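Local coordinates for protein insect group II chitinase (Ostrinia furnacalis, PDB 5Y2B) that probably hydrolyses the beta-1,4-linked N-acetylglucosamine chains of chitin, as a glycoside hydrolase of family 18, at residues 9-14 / 346-351; 14-19 / 41-46; 121-126 / 164-169. All blocks are in the same frame, centred on the assembly; numbering follows the deposited sequence.

How the interactions relate
All three contacts are buried in the barrel of a family 18 chitinase, and all reach the chain B NAG, yet their chemistry follows their place. Interaction 3 is a regular parallel strand pair, with an internal Asp-Ser bond and partly exposed residues only where its strands begin. Interactions 1 and 2 lie where strands run out into loops; they share Thr14, and each has a cis peptide bond. Aromatic rings and sugars dominate there, with a single backbone bond across each. Interaction 1 adds a water-lined carboxylate, whereas interaction 2 rests on one backbone bond and side-chain packing, with Trp16 turned to a sugar. Tyr12 of interaction 1 probably hydrogen-bonds Asp124 of interaction 3, and Phe43 of interaction 2 packs on Asp126.

Interaction 1 (9-14 / 346-351); sequences LVCYYT and WALDLD. With NAG (2-acetamido-2-deoxy-beta-D-glucopyranose), chain B; NAG (2-acetamido-2-deoxy-beta-D-glucopyranose), chain C.
Tyr12 and Trp346 form an oblique aromatic pair, their ring planes 47° apart and Tyr12 CG 3.5 Å from Trp346 CE3. This is the tight side of the contact. Tyr12 O accepts a nearly straight hydrogen bond from Leu348 N (2.9 Å), and Leu348 CG rests 3.7 Å from Cys11 CB, the cysteine being tied by a disulfide to Cys36. A cis peptide bond joins Trp346 to Ala347. With CG anti to the backbone N (chi1 -176°), Trp346 presents one indole face to the chain B NAG, while Ala347 CB lies over the opposite face. At the indole edge NE1 donates in plane to O7 of the chain C NAG (2.8 Å), and the chain B acetamide methyl C8 sits above the Tyr12 ring, 3.3 Å from CZ.

The other side is looser and wet. Thr14 OG1 donates to Asp349 OD2 (2.9 Å) from above the carboxylate plane; one water bridges OG1 to OD1 and a second joins Thr14 N to OD2. Arg20 forms a salt bridge with OD1. The sugars are met by aromatic faces and one indole N-H, whereas Asp349, with Arg20, a hydroxyl and two waters round it, probably remains anionic.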
loop_
_atom_site.group_PDB
_atom_site.type_symbol
_atom_site.label_atom_id
_atom_site.label_comp_id
_atom_site.label_asym_id
_atom_site.label_seq_id
_atom_site.Cartn_x
_atom_site.Cartn_y
_atom_site.Cartn_z
ATOM N N LEU A 9 -10.841 -3.598 6.364
ATOM C CA LEU A 9 -10.344 -3.692 4.993
ATOM C C LEU A 9 -10.052 -2.253 4.561
ATOM O O LEU A 9 -10.968 -1.490 4.239
ATOM C CB LEU A 9 -11.360 -4.386 4.073
ATOM C CG LEU A 9 -10.761 -5.234 2.961
ATOM C CD1 LEU A 9 -11.857 -5.952 2.136
ATOM C CD2 LEU A 9 -9.854 -4.363 2.058
ATOM N N VAL A 10 -8.779 -1.885 4.544
ATOM C CA VAL A 10 -8.362 -0.510 4.282
ATOM C C VAL A 10 -8.030 -0.402 2.794
ATOM O O VAL A 10 -7.121 -1.077 2.309
ATOM C CB VAL A 10 -7.159 -0.133 5.174
ATOM C CG1 VAL A 10 -6.702 1.295 4.977
ATOM C CG2 VAL A 10 -7.521 -0.394 6.654
ATOM N N CYS A 11 -8.765 0.431 2.063
ATOM C CA CYS A 11 -8.540 0.607 0.634
ATOM C C CYS A 11 -7.888 1.952 0.362
ATOM O O CYS A 11 -8.431 2.990 0.750
ATOM C CB CYS A 11 -9.862 0.565 -0.142
ATOM S SG CYS A 11 -10.800 -0.866 0.212
ATOM N N TYR A 12 -6.768 1.932 -0.337
ATOM C CA TYR A 12 -6.178 3.167 -0.813
ATOM C C TYR A 12 -6.888 3.614 -2.096
ATOM O O TYR A 12 -7.083 2.819 -3.036
ATOM C CB TYR A 12 -4.666 2.965 -1.014
ATOM C CG TYR A 12 -3.892 3.165 0.280
ATOM C CD1 TYR A 12 -3.685 2.105 1.171
ATOM C CD2 TYR A 12 -3.432 4.441 0.651
ATOM C CE1 TYR A 12 -3.001 2.292 2.384
ATOM C CE2 TYR A 12 -2.754 4.642 1.839
ATOM C CZ TYR A 12 -2.535 3.560 2.703
ATOM O OH TYR A 12 -1.862 3.769 3.882
ATOM N N TYR A 13 -7.338 4.869 -2.095
ATOM C CA TYR A 13 -7.787 5.587 -3.283
ATOM C C TYR A 13 -6.628 6.470 -3.768
ATOM O O TYR A 13 -5.896 7.026 -2.947
ATOM C CB TYR A 13 -9.029 6.442 -2.925
ATOM C CG TYR A 13 -9.351 7.434 -3.989
ATOM C CD1 TYR A 13 -10.130 7.060 -5.080
ATOM C CD2 TYR A 13 -8.830 8.721 -3.943
ATOM C CE1 TYR A 13 -10.375 7.930 -6.099
ATOM C CE2 TYR A 13 -9.093 9.620 -4.959
ATOM C CZ TYR A 13 -9.868 9.204 -6.033
ATOM O OH TYR A 13 -10.155 10.056 -7.047
ATOM N N THR A 14 -6.426 6.600 -5.082
ATOM C CA THR A 14 -5.333 7.449 -5.563
ATOM C C THR A 14 -5.873 8.524 -6.497
ATOM O O THR A 14 -6.601 8.213 -7.444
ATOM C CB THR A 14 -4.228 6.666 -6.280
ATOM O OG1 THR A 14 -4.742 6.073 -7.480
ATOM C CG2 THR A 14 -3.642 5.573 -5.373
ATOM N N TRP A 346 -3.355 -1.898 -1.947
ATOM C CA TRP A 346 -2.831 -0.871 -2.838
ATOM C C TRP A 346 -3.084 -1.362 -4.267
ATOM O O TRP A 346 -2.415 -2.306 -4.719
ATOM C CB TRP A 346 -1.322 -0.640 -2.626
ATOM C CG TRP A 346 -0.889 0.478 -3.497
ATOM C CD1 TRP A 346 -0.492 0.403 -4.810
ATOM C CD2 TRP A 346 -0.965 1.866 -3.178
ATOM N NE1 TRP A 346 -0.269 1.665 -5.303
ATOM C CE2 TRP A 346 -0.548 2.580 -4.320
ATOM C CE3 TRP A 346 -1.316 2.574 -2.022
ATOM C CZ2 TRP A 346 -0.473 3.962 -4.343
ATOM C CZ3 TRP A 346 -1.251 3.944 -2.052
ATOM C CH2 TRP A 346 -0.828 4.628 -3.199
ATOM N N ALA A 347 -4.016 -0.754 -5.002
ATOM C CA ALA A 347 -4.978 0.310 -4.641
ATOM C C ALA A 347 -6.310 -0.017 -5.389
ATOM O O ALA A 347 -6.330 -0.904 -6.259
ATOM C CB ALA A 347 -4.463 1.661 -5.056
ATOM N N LEU A 348 -7.390 0.697 -5.050
ATOM C CA LEU A 348 -8.720 0.394 -5.588
ATOM C C LEU A 348 -8.704 0.312 -7.099
ATOM O O LEU A 348 -9.304 -0.594 -7.693
ATOM C CB LEU A 348 -9.719 1.479 -5.166
ATOM C CG LEU A 348 -10.227 1.253 -3.748
ATOM C CD1 LEU A 348 -10.809 2.559 -3.213
ATOM C CD2 LEU A 348 -11.230 0.085 -3.752
ATOM N N ASP A 349 -7.984 1.234 -7.726
ATOM C CA ASP A 349 -8.029 1.497 -9.155
ATOM C C ASP A 349 -7.144 0.563 -9.967
ATOM O O ASP A 349 -7.128 0.672 -11.201
ATOM C CB ASP A 349 -7.566 2.913 -9.409
ATOM C CG ASP A 349 -6.207 3.202 -8.735
ATOM O OD1 ASP A 349 -5.136 2.978 -9.365
ATOM O OD2 ASP A 349 -6.230 3.624 -7.543
ATOM N N LEU A 350 -6.392 -0.318 -9.311
ATOM C CA LEU A 350 -5.523 -1.250 -10.023
ATOM C C LEU A 350 -6.131 -2.647 -10.131
ATOM O O LEU A 350 -5.701 -3.427 -10.994
ATOM C CB LEU A 350 -4.140 -1.323 -9.348
ATOM C CG LEU A 350 -3.400 0.023 -9.306
ATOM C CD1 LEU A 350 -2.169 0.078 -8.383
ATOM C CD2 LEU A 350 -3.026 0.427 -10.762
ATOM N N ASP A 351 -7.110 -2.969 -9.279
ATOM C CA ASP A 351 -7.913 -4.178 -9.410
ATOM C C ASP A 351 -8.764 -4.092 -10.676
ATOM O O ASP A 351 -8.885 -3.035 -11.281
ATOM C CB ASP A 351 -8.782 -4.350 -8.158
ATOM C CG ASP A 351 -9.390 -5.748 -8.023
ATOM O OD1 ASP A 351 -9.045 -6.672 -8.790
ATOM O OD2 ASP A 351 -10.239 -5.910 -7.146
HETATM C C1 NAG B . 3.932 2.304 -1.433
HETATM C C2 NAG B . 3.335 3.743 -1.277
HETATM C C3 NAG B . 2.950 4.351 -2.633
HETATM C C4 NAG B . 3.437 3.454 -3.769
HETATM C C5 NAG B . 2.890 2.036 -3.614
HETATM C C6 NAG B . 3.531 1.072 -4.582
HETATM C C7 NAG B . 1.350 2.844 -0.078
HETATM C C8 NAG B . 0.328 3.136 1.034
HETATM N N2 NAG B . 2.249 3.821 -0.315
HETATM O O3 NAG B . 3.542 5.647 -2.700
HETATM O O4 NAG B . 2.880 3.836 -5.023
HETATM O O5 NAG B . 3.103 1.512 -2.305
HETATM O O6 NAG B . 2.980 -0.217 -4.410
HETATM O O7 NAG B . 1.326 1.773 -0.726
HETATM C C1 NAG C . 3.553 4.689 -5.879
HETATM C C2 NAG C . 2.926 4.504 -7.249
HETATM C C3 NAG C . 3.368 5.610 -8.175
HETATM C C4 NAG C . 2.979 6.925 -7.524
HETATM C C5 NAG C . 3.658 7.026 -6.149
HETATM C C6 NAG C . 3.269 8.280 -5.390
HETATM C C7 NAG C . 2.286 2.219 -7.924
HETATM C C8 NAG C . 2.795 0.869 -8.461
HETATM N N2 NAG C . 3.209 3.180 -7.794
HETATM O O3 NAG C . 2.721 5.435 -9.415
HETATM O O4 NAG C . 3.497 8.031 -8.221
HETATM O O5 NAG C . 3.206 5.925 -5.373
HETATM O O6 NAG C . 4.054 8.443 -4.228
HETATM O O7 NAG C . 1.092 2.429 -7.647
HETATM O O HOH W 1 -2.906 4.015 -8.864
HETATM O O HOH W 2 -8.312 4.901 -6.595
#

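Interaction 2 (14-19 / 41-46); sequences TNWSWY and YGFAVL. With NAG (2-acetamido-2-deoxy-beta-D-glucopyranose), chain D; NAG (2-acetamido-2-deoxy-beta-D-glucopyranose), chain E; NAG (2-acetamido-2-deoxy-beta-D-glucopyranose), chain B.
Asn15 and Gly42 join two adjacent parallel strands of the TIM barrel just where the first of them gives way to a short 3-10 turn. Asn15 N donates to Gly42 O at 2.9 Å, with the donor in line with the carbonyl bond, and Thr14 CA makes a CA-H...O contact with the same oxygen (3.4 Å). On one side of this bond Asn15 CB meets Tyr41 OH at 3.4 Å, the amide plane standing almost perpendicular to the tyrosine ring. On the other, the rim of Trp16 meets Phe43, with Trp16 CZ3 3.8 Å from Phe43 CD2.

The sugars form the next layer. NAG of chain D lies over one face of the Trp16 indole, its N2 3.5 Å from CE3, while Thr14 CB backs the opposite face; such a tryptophan platform under a pyranose is a common device of chitinases. Phe43 CE2 reaches O3 of the chain B NAG, and farther out the ring of Tyr19 has the chain E NAG over one face.

Several features position these groups. Trp16 CG stands between its backbone N and carbonyl carbon (chi1 64°), which sets the indole between Thr14 CB and the chain D NAG. The peptide bond between Gly42 and Phe43 is cis, beside the sugar site. Asp60 OD1 receives bonds from both Tyr41 OH and Asn15 ND2, fixing that pair from outside. The turn itself is pinned by Ser17 OG, which donates to Thr14 O at 2.6 Å.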
loop_
_atom_site.group_PDB
_atom_site.type_symbol
_atom_site.label_atom_id
_atom_site.label_comp_id
_atom_site.label_asym_id
_atom_site.label_seq_id
_atom_site.Cartn_x
_atom_site.Cartn_y
_atom_site.Cartn_z
ATOM N N THR A 14 -6.426 6.600 -5.082
ATOM C CA THR A 14 -5.333 7.449 -5.563
ATOM C C THR A 14 -5.873 8.524 -6.497
ATOM O O THR A 14 -6.601 8.213 -7.444
ATOM C CB THR A 14 -4.228 6.666 -6.280
ATOM O OG1 THR A 14 -4.742 6.073 -7.480
ATOM C CG2 THR A 14 -3.642 5.573 -5.373
ATOM N N ASN A 15 -5.532 9.794 -6.227
ATOM C CA ASN A 15 -6.160 10.819 -7.039
ATOM C C ASN A 15 -5.639 10.818 -8.483
ATOM O O ASN A 15 -6.357 11.278 -9.379
ATOM C CB ASN A 15 -6.033 12.210 -6.398
ATOM C CG ASN A 15 -4.612 12.663 -6.189
ATOM O OD1 ASN A 15 -3.666 11.997 -6.576
ATOM N ND2 ASN A 15 -4.465 13.794 -5.553
ATOM N N TRP A 16 -4.457 10.257 -8.757
ATOM C CA TRP A 16 -3.936 10.336 -10.116
ATOM C C TRP A 16 -4.481 9.251 -11.040
ATOM O O TRP A 16 -4.191 9.275 -12.251
ATOM C CB TRP A 16 -2.401 10.280 -10.095
ATOM C CG TRP A 16 -1.862 8.994 -9.579
ATOM C CD1 TRP A 16 -1.567 7.871 -10.316
ATOM C CD2 TRP A 16 -1.554 8.662 -8.202
ATOM N NE1 TRP A 16 -1.086 6.889 -9.495
ATOM C CE2 TRP A 16 -1.060 7.338 -8.199
ATOM C CE3 TRP A 16 -1.622 9.366 -6.985
ATOM C CZ2 TRP A 16 -0.645 6.695 -7.030
ATOM C CZ3 TRP A 16 -1.208 8.728 -5.820
ATOM C CH2 TRP A 16 -0.723 7.397 -5.855
ATOM N N SER A 17 -5.262 8.306 -10.521
ATOM C CA SER A 17 -5.841 7.294 -11.391
ATOM C C SER A 17 -6.938 7.870 -12.286
ATOM O O SER A 17 -7.440 7.163 -13.167
ATOM C CB SER A 17 -6.390 6.145 -10.540
ATOM O OG SER A 17 -7.206 6.712 -9.539
ATOM N N TRP A 18 -7.339 9.118 -12.049
ATOM C CA TRP A 18 -8.197 9.869 -12.958
ATOM C C TRP A 18 -7.526 10.126 -14.305
ATOM O O TRP A 18 -8.201 10.225 -15.337
ATOM C CB TRP A 18 -8.528 11.206 -12.302
ATOM C CG TRP A 18 -9.627 12.011 -12.946
ATOM C CD1 TRP A 18 -10.769 11.542 -13.526
ATOM C CD2 TRP A 18 -9.706 13.441 -13.001
ATOM N NE1 TRP A 18 -11.551 12.593 -13.956
ATOM C CE2 TRP A 18 -10.921 13.768 -13.648
ATOM C CE3 TRP A 18 -8.886 14.475 -12.530
ATOM C CZ2 TRP A 18 -11.325 15.084 -13.860
ATOM C CZ3 TRP A 18 -9.294 15.799 -12.727
ATOM C CH2 TRP A 18 -10.500 16.087 -13.402
ATOM N N TYR A 19 -6.212 10.288 -14.299
ATOM C CA TYR A 19 -5.466 10.666 -15.493
ATOM C C TYR A 19 -5.057 9.434 -16.290
ATOM O O TYR A 19 -3.880 9.202 -16.509
ATOM C CB TYR A 19 -4.233 11.468 -15.099
ATOM C CG TYR A 19 -4.536 12.720 -14.339
ATOM C CD1 TYR A 19 -4.958 13.847 -15.008
ATOM C CD2 TYR A 19 -4.377 12.795 -12.951
ATOM C CE1 TYR A 19 -5.208 15.024 -14.356
ATOM C CE2 TYR A 19 -4.659 13.981 -12.267
ATOM C CZ TYR A 19 -5.066 15.105 -13.003
ATOM O OH TYR A 19 -5.348 16.324 -12.426
ATOM N N TYR A 41 -7.071 8.305 1.265
ATOM C CA TYR A 41 -6.910 9.127 0.079
ATOM C C TYR A 41 -5.422 9.382 -0.137
ATOM O O TYR A 41 -4.776 10.021 0.700
ATOM C CB TYR A 41 -7.673 10.428 0.274
ATOM C CG TYR A 41 -7.805 11.276 -0.980
ATOM C CD1 TYR A 41 -6.724 11.962 -1.483
ATOM C CD2 TYR A 41 -9.048 11.452 -1.598
ATOM C CE1 TYR A 41 -6.848 12.773 -2.592
ATOM C CE2 TYR A 41 -9.193 12.270 -2.701
ATOM C CZ TYR A 41 -8.071 12.905 -3.198
ATOM O OH TYR A 41 -8.179 13.692 -4.294
ATOM N N GLY A 42 -4.863 8.868 -1.230
ATOM C CA GLY A 42 -3.484 9.192 -1.605
ATOM C C GLY A 42 -3.473 10.211 -2.729
ATOM O O GLY A 42 -4.150 10.023 -3.737
ATOM N N PHE A 43 -2.732 11.305 -2.547
ATOM C CA PHE A 43 -1.896 11.641 -1.412
ATOM C C PHE A 43 -1.994 13.158 -1.264
ATOM O O PHE A 43 -2.057 13.860 -2.282
ATOM C CB PHE A 43 -0.408 11.261 -1.645
ATOM C CG PHE A 43 -0.080 9.816 -1.367
ATOM C CD1 PHE A 43 -0.153 9.309 -0.087
ATOM C CD2 PHE A 43 0.323 8.968 -2.401
ATOM C CE1 PHE A 43 0.113 7.978 0.168
ATOM C CE2 PHE A 43 0.620 7.646 -2.161
ATOM C CZ PHE A 43 0.514 7.143 -0.874
ATOM N N ALA A 44 -2.027 13.665 -0.026
ATOM C CA ALA A 44 -1.580 15.032 0.244
ATOM C C ALA A 44 -0.052 15.028 0.399
ATOM O O ALA A 44 0.548 13.979 0.653
ATOM C CB ALA A 44 -2.255 15.579 1.514
ATOM N N VAL A 45 0.585 16.203 0.239
ATOM C CA VAL A 45 2.047 16.308 0.307
ATOM C C VAL A 45 2.451 17.421 1.268
ATOM O O VAL A 45 1.627 18.212 1.723
ATOM C CB VAL A 45 2.716 16.529 -1.074
ATOM C CG1 VAL A 45 2.501 15.305 -2.012
ATOM C CG2 VAL A 45 2.250 17.817 -1.721
ATOM N N LEU A 46 3.751 17.454 1.594
ATOM C CA LEU A 46 4.312 18.471 2.486
ATOM C C LEU A 46 4.768 19.656 1.645
ATOM O O LEU A 46 5.691 19.532 0.842
ATOM C CB LEU A 46 5.479 17.904 3.296
ATOM C CG LEU A 46 5.901 18.715 4.524
ATOM C CD1 LEU A 46 4.728 18.711 5.547
ATOM C CD2 LEU A 46 7.204 18.138 5.123
HETATM C C1 NAG D . 2.418 8.473 -8.969
HETATM C C2 NAG D . 2.227 9.960 -8.905
HETATM C C3 NAG D . 1.365 10.430 -10.083
HETATM C C4 NAG D . 1.915 9.918 -11.414
HETATM C C5 NAG D . 2.164 8.400 -11.348
HETATM C C6 NAG D . 2.919 7.867 -12.557
HETATM C C7 NAG D . 2.179 11.205 -6.768
HETATM C C8 NAG D . 1.355 11.512 -5.527
HETATM N N2 NAG D . 1.620 10.358 -7.640
HETATM O O3 NAG D . 1.284 11.844 -10.062
HETATM O O4 NAG D . 0.924 10.018 -12.431
HETATM O O5 NAG D . 2.948 8.105 -10.202
HETATM O O6 NAG D . 2.853 6.454 -12.625
HETATM O O7 NAG D . 3.296 11.697 -6.965
HETATM C C1 NAG E . 0.885 11.244 -13.169
HETATM C C2 NAG E . 0.400 11.029 -14.606
HETATM C C3 NAG E . 0.204 12.369 -15.325
HETATM C C4 NAG E . -0.702 13.280 -14.504
HETATM C C5 NAG E . -0.096 13.477 -13.105
HETATM C C6 NAG E . -0.944 14.343 -12.202
HETATM C C7 NAG E . 1.055 8.853 -15.606
HETATM C C8 NAG E . 2.134 8.127 -16.399
HETATM N N2 NAG E . 1.292 10.149 -15.361
HETATM O O3 NAG E . -0.327 12.101 -16.606
HETATM O O4 NAG E . -0.914 14.554 -15.105
HETATM O O5 NAG E . 0.002 12.201 -12.470
HETATM O O6 NAG E . -0.724 14.008 -10.842
HETATM O O7 NAG E . 0.042 8.285 -15.196
HETATM C C1 NAG B . 3.932 2.304 -1.433
HETATM C C2 NAG B . 3.335 3.743 -1.277
HETATM C C3 NAG B . 2.950 4.351 -2.633
HETATM C C4 NAG B . 3.437 3.454 -3.769
HETATM C C5 NAG B . 2.890 2.036 -3.614
HETATM C C6 NAG B . 3.531 1.072 -4.582
HETATM C C7 NAG B . 1.350 2.844 -0.078
HETATM C C8 NAG B . 0.328 3.136 1.034
HETATM N N2 NAG B . 2.249 3.821 -0.315
HETATM O O3 NAG B . 3.542 5.647 -2.700
HETATM O O4 NAG B . 2.880 3.836 -5.023
HETATM O O5 NAG B . 3.103 1.512 -2.305
HETATM O O6 NAG B . 2.980 -0.217 -4.410
HETATM O O7 NAG B . 1.326 1.773 -0.726
#

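Interaction 3 (121-126 / 164-169); sequences DGLDLD and LLLSAA. With NAG (2-acetamido-2-deoxy-beta-D-glucopyranose), chain B.
Asp124 and Ser167 form a buried side-chain hydrogen bond in the interior of the protein, Ser167 OG donating to Asp124 OD1 at 2.7 Å. The hydroxyl arrives on the anti side of the carboxylate, 28° out of its plane. Two torsions bring the groups together: Asp124 CG lies anti to its backbone N (chi1 -173°), and Ser167 OG stands between its own N and carbonyl carbon. The other carboxylate oxygen, OD2, is probably hydrogen-bonded to Tyr12 OH, so that both carboxylate oxygens meet a hydroxyl, which would limit rotation of the group. A water donates to Ser167 OG and, weakly, to Leu123 O.

The two strands are neighbours in the TIM barrel, joined in a beta-alpha-beta unit through helix 143-159, and residues 121-126 begin the DxxDxDxE signature of family 18, which ends at Glu128. Five backbone hydrogen bonds link the strands in parallel register, from Leu165 N on Asp121 O (2.8 Å) to Ala169 N on Leu125 O (3.0 Å). At the start the strands draw together, Gly122 CA coming within 3.0 Å of Leu165 O.

The sheet face opposite Asp124 is apolar. Leu123 CB lies 4.0 Å from Leu166 CD1 and Leu125 CB 3.9 Å from Ala168 CB; Leu123, Leu125 and Leu166 also pack against helix 143-159.

At the C-terminal end of the strands the contact reaches the sugar. Asp126 OD2 accepts a hydrogen bond from N2 of the chain B NAG (2.6 Å, N-H...O angle 162°), and Ala169 CB touches the acetamide methyl C8 at 3.8 Å.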
loop_
_atom_site.group_PDB
_atom_site.type_symbol
_atom_site.label_atom_id
_atom_site.label_comp_id
_atom_site.label_asym_id
_atom_site.label_seq_id
_atom_site.Cartn_x
_atom_site.Cartn_y
_atom_site.Cartn_z
ATOM N N ASP A 121 -11.986 11.678 8.355
ATOM C CA ASP A 121 -12.043 10.994 9.651
ATOM C C ASP A 121 -10.684 10.789 10.301
ATOM O O ASP A 121 -10.633 10.379 11.465
ATOM C CB ASP A 121 -12.691 9.617 9.519
ATOM C CG ASP A 121 -14.169 9.705 9.140
ATOM O OD1 ASP A 121 -14.890 10.474 9.823
ATOM O OD2 ASP A 121 -14.598 9.031 8.161
ATOM N N GLY A 122 -9.598 11.065 9.597
ATOM C CA GLY A 122 -8.295 10.832 10.163
ATOM C C GLY A 122 -7.204 11.133 9.164
ATOM O O GLY A 122 -7.455 11.535 8.021
ATOM N N LEU A 123 -5.976 10.948 9.645
ATOM C CA LEU A 123 -4.746 11.117 8.899
ATOM C C LEU A 123 -4.009 9.792 8.799
ATOM O O LEU A 123 -3.949 9.031 9.768
ATOM C CB LEU A 123 -3.845 12.126 9.596
ATOM C CG LEU A 123 -2.543 12.492 8.874
ATOM C CD1 LEU A 123 -2.818 13.254 7.544
ATOM C CD2 LEU A 123 -1.773 13.324 9.812
ATOM N N ASP A 124 -3.402 9.551 7.641
ATOM C CA ASP A 124 -2.531 8.403 7.421
ATOM C C ASP A 124 -1.148 8.929 7.032
ATOM O O ASP A 124 -1.013 9.692 6.064
ATOM C CB ASP A 124 -3.133 7.462 6.347
ATOM C CG ASP A 124 -2.342 6.147 6.185
ATOM O OD1 ASP A 124 -2.148 5.408 7.174
ATOM O OD2 ASP A 124 -1.912 5.816 5.051
ATOM N N LEU A 125 -0.146 8.570 7.826
ATOM C CA LEU A 125 1.244 8.943 7.613
ATOM C C LEU A 125 1.912 7.971 6.649
ATOM O O LEU A 125 2.032 6.781 6.960
ATOM C CB LEU A 125 1.991 8.902 8.941
ATOM C CG LEU A 125 1.482 9.870 9.996
ATOM C CD1 LEU A 125 2.363 9.770 11.216
ATOM C CD2 LEU A 125 1.544 11.265 9.434
ATOM N N ASP A 126 2.391 8.462 5.513
ATOM C CA ASP A 126 3.036 7.558 4.562
ATOM C C ASP A 126 4.400 8.096 4.155
ATOM O O ASP A 126 4.731 8.229 2.970
ATOM C CB ASP A 126 2.144 7.292 3.352
ATOM C CG ASP A 126 2.665 6.098 2.509
ATOM O OD1 ASP A 126 3.718 5.519 2.883
ATOM O OD2 ASP A 126 2.044 5.719 1.485
ATOM N N LEU A 164 -10.702 11.596 15.940
ATOM C CA LEU A 164 -10.140 11.389 14.613
ATOM C C LEU A 164 -9.044 10.325 14.645
ATOM O O LEU A 164 -8.388 10.100 15.668
ATOM C CB LEU A 164 -9.602 12.705 14.046
ATOM C CG LEU A 164 -10.623 13.852 13.868
ATOM C CD1 LEU A 164 -9.934 15.203 13.753
ATOM C CD2 LEU A 164 -11.543 13.650 12.690
ATOM N N LEU A 165 -8.853 9.672 13.507
ATOM C CA LEU A 165 -7.969 8.525 13.389
ATOM C C LEU A 165 -6.557 8.932 12.980
ATOM O O LEU A 165 -6.337 9.948 12.312
ATOM C CB LEU A 165 -8.543 7.551 12.368
ATOM C CG LEU A 165 -9.957 7.094 12.711
ATOM C CD1 LEU A 165 -10.526 6.331 11.542
ATOM C CD2 LEU A 165 -9.967 6.186 13.947
ATOM N N LEU A 166 -5.599 8.120 13.403
ATOM C CA LEU A 166 -4.202 8.260 13.031
ATOM C C LEU A 166 -3.691 6.878 12.678
ATOM O O LEU A 166 -3.794 5.949 13.491
ATOM C CB LEU A 166 -3.361 8.862 14.174
ATOM C CG LEU A 166 -1.923 9.194 13.756
ATOM C CD1 LEU A 166 -2.023 10.224 12.638
ATOM C CD2 LEU A 166 -1.037 9.717 14.989
ATOM N N SER A 167 -3.161 6.727 11.473
ATOM C CA SER A 167 -2.590 5.453 11.058
ATOM C C SER A 167 -1.324 5.747 10.275
ATOM O O SER A 167 -1.022 6.903 9.987
ATOM C CB SER A 167 -3.578 4.635 10.228
ATOM O OG SER A 167 -3.984 5.374 9.088
ATOM N N ALA A 168 -0.571 4.696 9.940
ATOM C CA ALA A 168 0.598 4.860 9.090
ATOM C C ALA A 168 0.799 3.635 8.214
ATOM O O ALA A 168 0.508 2.516 8.635
ATOM C CB ALA A 168 1.863 5.110 9.923
ATOM N N ALA A 169 1.289 3.864 6.985
ATOM C CA ALA A 169 1.767 2.799 6.111
ATOM C C ALA A 169 3.268 2.665 6.331
ATOM O O ALA A 169 3.993 3.661 6.293
ATOM C CB ALA A 169 1.452 3.113 4.647
HETATM C C1 NAG B . 3.932 2.304 -1.433
HETATM C C2 NAG B . 3.335 3.743 -1.277
HETATM C C3 NAG B . 2.950 4.351 -2.633
HETATM C C4 NAG B . 3.437 3.454 -3.769
HETATM C C5 NAG B . 2.890 2.036 -3.614
HETATM C C6 NAG B . 3.531 1.072 -4.582
HETATM C C7 NAG B . 1.350 2.844 -0.078
HETATM C C8 NAG B . 0.328 3.136 1.034
HETATM N N2 NAG B . 2.249 3.821 -0.315
HETATM O O3 NAG B . 3.542 5.647 -2.700
HETATM O O4 NAG B . 2.880 3.836 -5.023
HETATM O O5 NAG B . 3.103 1.512 -2.305
HETATM O O6 NAG B . 2.980 -0.217 -4.410
HETATM O O7 NAG B . 1.326 1.773 -0.726
HETATM O O HOH W 3 -6.182 7.326 9.465
#